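Local coordinates for extracellular haem-binding protein (Streptomyces reticuli, PDB 3FPW) that binds haem outside the cell, probably degrades it, and depends on its oligomeric assembly to interact with its cognate two-component sensor kinase, at residues R118-S131 / I146-T159. Residues are numbered along the deposited sequence; the frame is centred on the assembly and turned at random.
Sequences RKAFTAVSWNAPTS and IPGTLFLAGGTPVT. With PO4 (phosphate ion), chain G; PO4 (phosphate ion), chain E; PO4 (phosphate ion), chain D.
Thr122 meets Leu150 and Phe151 with its two branches. Its hydroxyl, turned back beside the backbone N (chi1 -59°), gives its proton to Arg118 O, and Thr122 OG1 accepts Leu150 N at 2.9 Å, a nearly straight bond. The methyl, anti to the backbone N of Thr122, sits over the centre of the Phe151 ring, with CG2 4.2 Å from the ring centroid in a CH-pi contact. Trp126 meets the same phenylalanine obliquely, their planes at 57° and Trp126 CZ3 3.7 Å from Phe151 CZ, while the methyls Ile146 CD1 and Thr149 CG2 abut the indole edge. Leu133 of helix 130-135 also packs on both aromatic residues.

Near the start of the strand, Thr130 OG1 donates to Leu152 O from above the carbonyl plane and accepts from Gly155 N at 2.8 Å; Thr130 N returns a bond to Gly155 O. A CB on Gly155 would clash with Lys119 O. The extended Lys119 chain runs past Leu152 O, with CD 3.4 Å from it, to place NZ 2.9 Å from Ala153 O; the same ammonium binds a phosphate and forms a salt bridge with Asp179.

Arg118 lays one guanidinium face against Gly148 CA and spends its edge on phosphates: NE binds one ion, whereas NH1 and NH2 take two oxygens of another, whose O1 also receives Gly148 N at 2.8 Å. Replacing Arg118 by an alanine would probably cost both phosphates their guanidinium partner, leaving the second with the Gly148 amide, and uncover Gly148 CA. A water links NH1 to Thr149 O.

The aromatic cluster thus ties helix 112-126 to the 146-154 loop, while Gly155 and Pro157, whose CD packs on Ala128 and Pro129, bring in strand 155-160. The phosphates, probably from the crystallisation liquor, mark where Arg118, Lys119 and the Gly148 amide could receive anions.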
loop_
_atom_site.group_PDB
_atom_site.type_symbol
_atom_site.label_atom_id
_atom_site.label_comp_id
_atom_site.label_asym_id
_atom_site.label_seq_id
_atom_site.Cartn_x
_atom_site.Cartn_y
_atom_site.Cartn_z
ATOM N N ARG A 118 -7.003 -11.236 -10.164
ATOM C CA ARG A 118 -6.963 -12.071 -8.972
ATOM C C ARG A 118 -7.531 -13.453 -9.221
ATOM O O ARG A 118 -7.021 -14.426 -8.670
ATOM C CB ARG A 118 -7.651 -11.386 -7.802
ATOM C CG ARG A 118 -6.888 -10.159 -7.382
ATOM C CD ARG A 118 -7.509 -9.523 -6.152
ATOM N NE ARG A 118 -6.576 -8.550 -5.591
ATOM C CZ ARG A 118 -6.148 -8.565 -4.340
ATOM N NH1 ARG A 118 -6.611 -9.474 -3.470
ATOM N NH2 ARG A 118 -5.288 -7.638 -3.948
ATOM N N LYS A 119 -8.597 -13.539 -10.020
ATOM C CA LYS A 119 -9.123 -14.856 -10.368
ATOM C C LYS A 119 -8.094 -15.705 -11.097
ATOM O O LYS A 119 -7.965 -16.892 -10.816
ATOM C CB LYS A 119 -10.383 -14.764 -11.233
ATOM C CG LYS A 119 -11.563 -14.180 -10.477
ATOM C CD LYS A 119 -12.776 -14.196 -11.373
ATOM C CE LYS A 119 -13.917 -13.340 -10.835
ATOM N NZ LYS A 119 -15.069 -13.282 -11.811
ATOM N N ALA A 120 -7.409 -15.110 -12.066
ATOM C CA ALA A 120 -6.370 -15.829 -12.791
ATOM C C ALA A 120 -5.249 -16.328 -11.850
ATOM O O ALA A 120 -4.785 -17.478 -11.963
ATOM C CB ALA A 120 -5.798 -14.932 -13.907
ATOM N N PHE A 121 -4.797 -15.453 -10.963
ATOM C CA PHE A 121 -3.764 -15.807 -10.002
ATOM C C PHE A 121 -4.251 -16.984 -9.136
ATOM O O PHE A 121 -3.501 -17.898 -8.805
ATOM C CB PHE A 121 -3.519 -14.567 -9.110
ATOM C CG PHE A 121 -2.483 -14.771 -8.029
ATOM C CD1 PHE A 121 -2.856 -15.100 -6.722
ATOM C CD2 PHE A 121 -1.130 -14.612 -8.315
ATOM C CE1 PHE A 121 -1.889 -15.286 -5.720
ATOM C CE2 PHE A 121 -0.172 -14.775 -7.308
ATOM C CZ PHE A 121 -0.556 -15.122 -6.028
ATOM N N THR A 122 -5.525 -16.958 -8.758
ATOM C CA THR A 122 -6.049 -17.961 -7.839
ATOM C C THR A 122 -6.143 -19.313 -8.525
ATOM O O THR A 122 -5.761 -20.358 -7.957
ATOM C CB THR A 122 -7.398 -17.515 -7.293
ATOM O OG1 THR A 122 -7.198 -16.261 -6.630
ATOM C CG2 THR A 122 -7.942 -18.528 -6.306
ATOM N N ALA A 123 -6.637 -19.298 -9.761
ATOM C CA ALA A 123 -6.737 -20.525 -10.540
ATOM C C ALA A 123 -5.376 -21.197 -10.771
ATOM O O ALA A 123 -5.256 -22.436 -10.668
ATOM C CB ALA A 123 -7.406 -20.247 -11.876
ATOM N N VAL A 124 -4.347 -20.412 -11.088
ATOM C CA VAL A 124 -3.042 -20.992 -11.381
ATOM C C VAL A 124 -2.332 -21.434 -10.107
ATOM O O VAL A 124 -1.528 -22.353 -10.131
ATOM C CB VAL A 124 -2.125 -20.077 -12.237
ATOM C CG1 VAL A 124 -1.539 -18.975 -11.401
ATOM C CG2 VAL A 124 -0.994 -20.923 -12.873
ATOM N N SER A 125 -2.655 -20.792 -8.987
ATOM C CA SER A 125 -2.071 -21.164 -7.701
ATOM C C SER A 125 -2.503 -22.545 -7.228
ATOM O O SER A 125 -1.689 -23.278 -6.654
ATOM C CB SER A 125 -2.415 -20.138 -6.630
ATOM O OG SER A 125 -1.716 -18.926 -6.854
ATOM N N TRP A 126 -3.771 -22.886 -7.447
ATOM C CA TRP A 126 -4.298 -24.190 -7.017
ATOM C C TRP A 126 -4.561 -25.147 -8.174
ATOM O O TRP A 126 -4.995 -26.285 -7.959
ATOM C CB TRP A 126 -5.553 -24.025 -6.129
ATOM C CG TRP A 126 -5.209 -23.641 -4.718
ATOM C CD1 TRP A 126 -4.896 -24.490 -3.685
ATOM C CD2 TRP A 126 -5.133 -22.317 -4.180
ATOM N NE1 TRP A 126 -4.627 -23.775 -2.546
ATOM C CE2 TRP A 126 -4.758 -22.437 -2.823
ATOM C CE3 TRP A 126 -5.332 -21.042 -4.714
ATOM C CZ2 TRP A 126 -4.605 -21.327 -1.985
ATOM C CZ3 TRP A 126 -5.169 -19.931 -3.874
ATOM C CH2 TRP A 126 -4.802 -20.089 -2.531
ATOM N N ASN A 127 -4.256 -24.716 -9.400
ATOM C CA ASN A 127 -4.498 -25.543 -10.572
ATOM C C ASN A 127 -5.935 -26.058 -10.616
ATOM O O ASN A 127 -6.190 -27.257 -10.834
ATOM C CB ASN A 127 -3.499 -26.697 -10.659
ATOM C CG ASN A 127 -3.561 -27.399 -11.981
ATOM O OD1 ASN A 127 -3.960 -26.807 -12.988
ATOM N ND2 ASN A 127 -3.142 -28.671 -12.007
ATOM N N ALA A 128 -6.873 -25.142 -10.442
ATOM C CA ALA A 128 -8.294 -25.506 -10.373
ATOM C C ALA A 128 -9.119 -24.301 -10.771
ATOM O O ALA A 128 -8.714 -23.168 -10.505
ATOM C CB ALA A 128 -8.661 -25.936 -8.944
ATOM N N PRO A 129 -10.300 -24.527 -11.355
ATOM C CA PRO A 129 -11.212 -23.422 -11.678
ATOM C C PRO A 129 -11.656 -22.721 -10.395
ATOM O O PRO A 129 -11.846 -23.382 -9.374
ATOM C CB PRO A 129 -12.408 -24.124 -12.331
ATOM C CG PRO A 129 -11.955 -25.512 -12.660
ATOM C CD PRO A 129 -10.872 -25.849 -11.682
ATOM N N THR A 130 -11.814 -21.400 -10.414
ATOM C CA THR A 130 -12.142 -20.715 -9.181
ATOM C C THR A 130 -13.567 -21.008 -8.723
ATOM O O THR A 130 -13.872 -20.891 -7.535
ATOM C CB THR A 130 -11.922 -19.176 -9.257
ATOM O OG1 THR A 130 -12.574 -18.649 -10.412
ATOM C CG2 THR A 130 -10.411 -18.847 -9.310
ATOM N N SER A 131 -14.424 -21.418 -9.649
ATOM C CA SER A 131 -15.751 -21.886 -9.255
ATOM C C SER A 131 -15.635 -23.049 -8.287
ATOM O O SER A 131 -16.387 -23.120 -7.316
ATOM C CB SER A 131 -16.567 -22.339 -10.465
ATOM O OG SER A 131 -15.866 -23.337 -11.156
ATOM N N ILE A 146 -5.707 -15.564 2.095
ATOM C CA ILE A 146 -4.401 -15.594 1.454
ATOM C C ILE A 146 -4.300 -14.418 0.490
ATOM O O ILE A 146 -5.176 -14.207 -0.358
ATOM C CB ILE A 146 -4.192 -16.925 0.734
ATOM C CG1 ILE A 146 -4.077 -18.058 1.753
ATOM C CG2 ILE A 146 -2.962 -16.882 -0.209
ATOM C CD1 ILE A 146 -4.146 -19.454 1.144
ATOM N N PRO A 147 -3.239 -13.614 0.632
ATOM C CA PRO A 147 -3.070 -12.413 -0.163
ATOM C C PRO A 147 -3.118 -12.677 -1.659
ATOM O O PRO A 147 -2.594 -13.691 -2.145
ATOM C CB PRO A 147 -1.672 -11.923 0.248
ATOM C CG PRO A 147 -1.603 -12.317 1.668
ATOM C CD PRO A 147 -2.208 -13.714 1.675
ATOM N N GLY A 148 -3.768 -11.763 -2.374
ATOM C CA GLY A 148 -3.740 -11.753 -3.841
ATOM C C GLY A 148 -4.792 -12.646 -4.475
ATOM O O GLY A 148 -4.923 -12.696 -5.699
ATOM N N THR A 149 -5.556 -13.334 -3.635
ATOM C CA THR A 149 -6.562 -14.293 -4.120
ATOM C C THR A 149 -7.991 -13.744 -4.270
ATOM O O THR A 149 -8.363 -12.723 -3.678
ATOM C CB THR A 149 -6.616 -15.549 -3.238
ATOM O OG1 THR A 149 -7.066 -15.187 -1.931
ATOM C CG2 THR A 149 -5.207 -16.188 -3.137
ATOM N N LEU A 150 -8.782 -14.433 -5.080
ATOM C CA LEU A 150 -10.201 -14.138 -5.212
ATOM C C LEU A 150 -10.903 -15.434 -5.536
ATOM O O LEU A 150 -10.772 -15.961 -6.635
ATOM C CB LEU A 150 -10.433 -13.086 -6.304
ATOM C CG LEU A 150 -11.896 -12.715 -6.502
ATOM C CD1 LEU A 150 -12.583 -12.333 -5.206
ATOM C CD2 LEU A 150 -11.988 -11.561 -7.535
ATOM N N PHE A 151 -11.634 -15.959 -4.556
ATOM C CA PHE A 151 -12.265 -17.266 -4.673
ATOM C C PHE A 151 -13.686 -17.110 -5.230
ATOM O O PHE A 151 -14.693 -17.277 -4.530
ATOM C CB PHE A 151 -12.285 -17.914 -3.297
ATOM C CG PHE A 151 -10.969 -18.516 -2.912
ATOM C CD1 PHE A 151 -9.907 -17.722 -2.493
ATOM C CD2 PHE A 151 -10.769 -19.890 -3.003
ATOM C CE1 PHE A 151 -8.682 -18.279 -2.135
ATOM C CE2 PHE A 151 -9.534 -20.450 -2.654
ATOM C CZ PHE A 151 -8.491 -19.653 -2.228
ATOM N N LEU A 152 -13.760 -16.762 -6.498
ATOM C CA LEU A 152 -15.011 -16.386 -7.128
ATOM C C LEU A 152 -14.925 -16.862 -8.571
ATOM O O LEU A 152 -13.913 -16.629 -9.245
ATOM C CB LEU A 152 -15.145 -14.863 -7.068
ATOM C CG LEU A 152 -16.343 -14.234 -7.756
ATOM C CD1 LEU A 152 -17.653 -14.658 -7.057
ATOM C CD2 LEU A 152 -16.165 -12.724 -7.767
ATOM N N ALA A 153 -15.953 -17.590 -9.010
ATOM C CA ALA A 153 -15.998 -18.152 -10.361
ATOM C C ALA A 153 -15.542 -17.160 -11.434
ATOM O O ALA A 153 -15.916 -15.986 -11.421
ATOM C CB ALA A 153 -17.419 -18.641 -10.666
ATOM N N GLY A 154 -14.720 -17.661 -12.352
ATOM C CA GLY A 154 -14.276 -16.885 -13.479
ATOM C C GLY A 154 -12.811 -17.065 -13.838
ATOM O O GLY A 154 -12.345 -16.481 -14.835
ATOM N N GLY A 155 -12.064 -17.823 -13.030
ATOM C CA GLY A 155 -10.656 -18.130 -13.380
ATOM C C GLY A 155 -10.498 -19.612 -13.690
ATOM O O GLY A 155 -11.125 -20.447 -13.055
ATOM N N THR A 156 -9.683 -19.938 -14.678
ATOM C CA THR A 156 -9.474 -21.347 -15.048
ATOM C C THR A 156 -7.998 -21.590 -15.367
ATOM O O THR A 156 -7.357 -20.745 -15.974
ATOM C CB THR A 156 -10.405 -21.774 -16.223
ATOM O OG1 THR A 156 -10.448 -23.205 -16.288
ATOM C CG2 THR A 156 -9.942 -21.222 -17.538
ATOM N N PRO A 157 -7.465 -22.756 -14.967
ATOM C CA PRO A 157 -6.044 -22.994 -15.211
ATOM C C PRO A 157 -5.732 -23.575 -16.584
ATOM O O PRO A 157 -6.586 -24.178 -17.251
ATOM C CB PRO A 157 -5.671 -24.015 -14.131
ATOM C CG PRO A 157 -6.938 -24.811 -13.955
ATOM C CD PRO A 157 -8.052 -23.783 -14.083
ATOM N N VAL A 158 -4.482 -23.397 -16.976
ATOM C CA VAL A 158 -3.966 -23.979 -18.200
ATOM C C VAL A 158 -2.714 -24.713 -17.796
ATOM O O VAL A 158 -1.909 -24.200 -16.998
ATOM C CB VAL A 158 -3.623 -22.890 -19.236
ATOM C CG1 VAL A 158 -2.853 -23.475 -20.401
ATOM C CG2 VAL A 158 -4.913 -22.166 -19.724
ATOM N N THR A 159 -2.541 -25.925 -18.313
ATOM C CA THR A 159 -1.400 -26.719 -17.912
ATOM C C THR A 159 -0.478 -27.025 -19.069
ATOM O O THR A 159 -0.805 -26.785 -20.227
ATOM C CB THR A 159 -1.821 -28.084 -17.311
ATOM O OG1 THR A 159 -2.558 -28.814 -18.299
ATOM C CG2 THR A 159 -2.678 -27.894 -16.053
HETATM P P PO4 G . -4.013 -8.323 -0.985
HETATM O O1 PO4 G . -4.961 -9.493 -1.146
HETATM O O2 PO4 G . -4.778 -7.018 -1.047
HETATM O O3 PO4 G . -3.322 -8.451 0.355
HETATM O O4 PO4 G . -2.977 -8.340 -2.086
HETATM P P PO4 E . -3.928 -7.434 -7.977
HETATM O O1 PO4 E . -3.946 -8.046 -9.359
HETATM O O2 PO4 E . -5.283 -6.838 -7.635
HETATM O O3 PO4 E . -3.589 -8.500 -6.956
HETATM O O4 PO4 E . -2.873 -6.346 -7.950
HETATM P P PO4 D . -17.088 -10.018 -11.279
HETATM O O1 PO4 D . -17.449 -10.436 -12.700
HETATM O O2 PO4 D . -18.382 -9.957 -10.506
HETATM O O3 PO4 D . -16.257 -11.129 -10.723
HETATM O O4 PO4 D . -16.320 -8.686 -11.117
HETATM O O HOH W 1 -9.509 -10.271 -3.835
#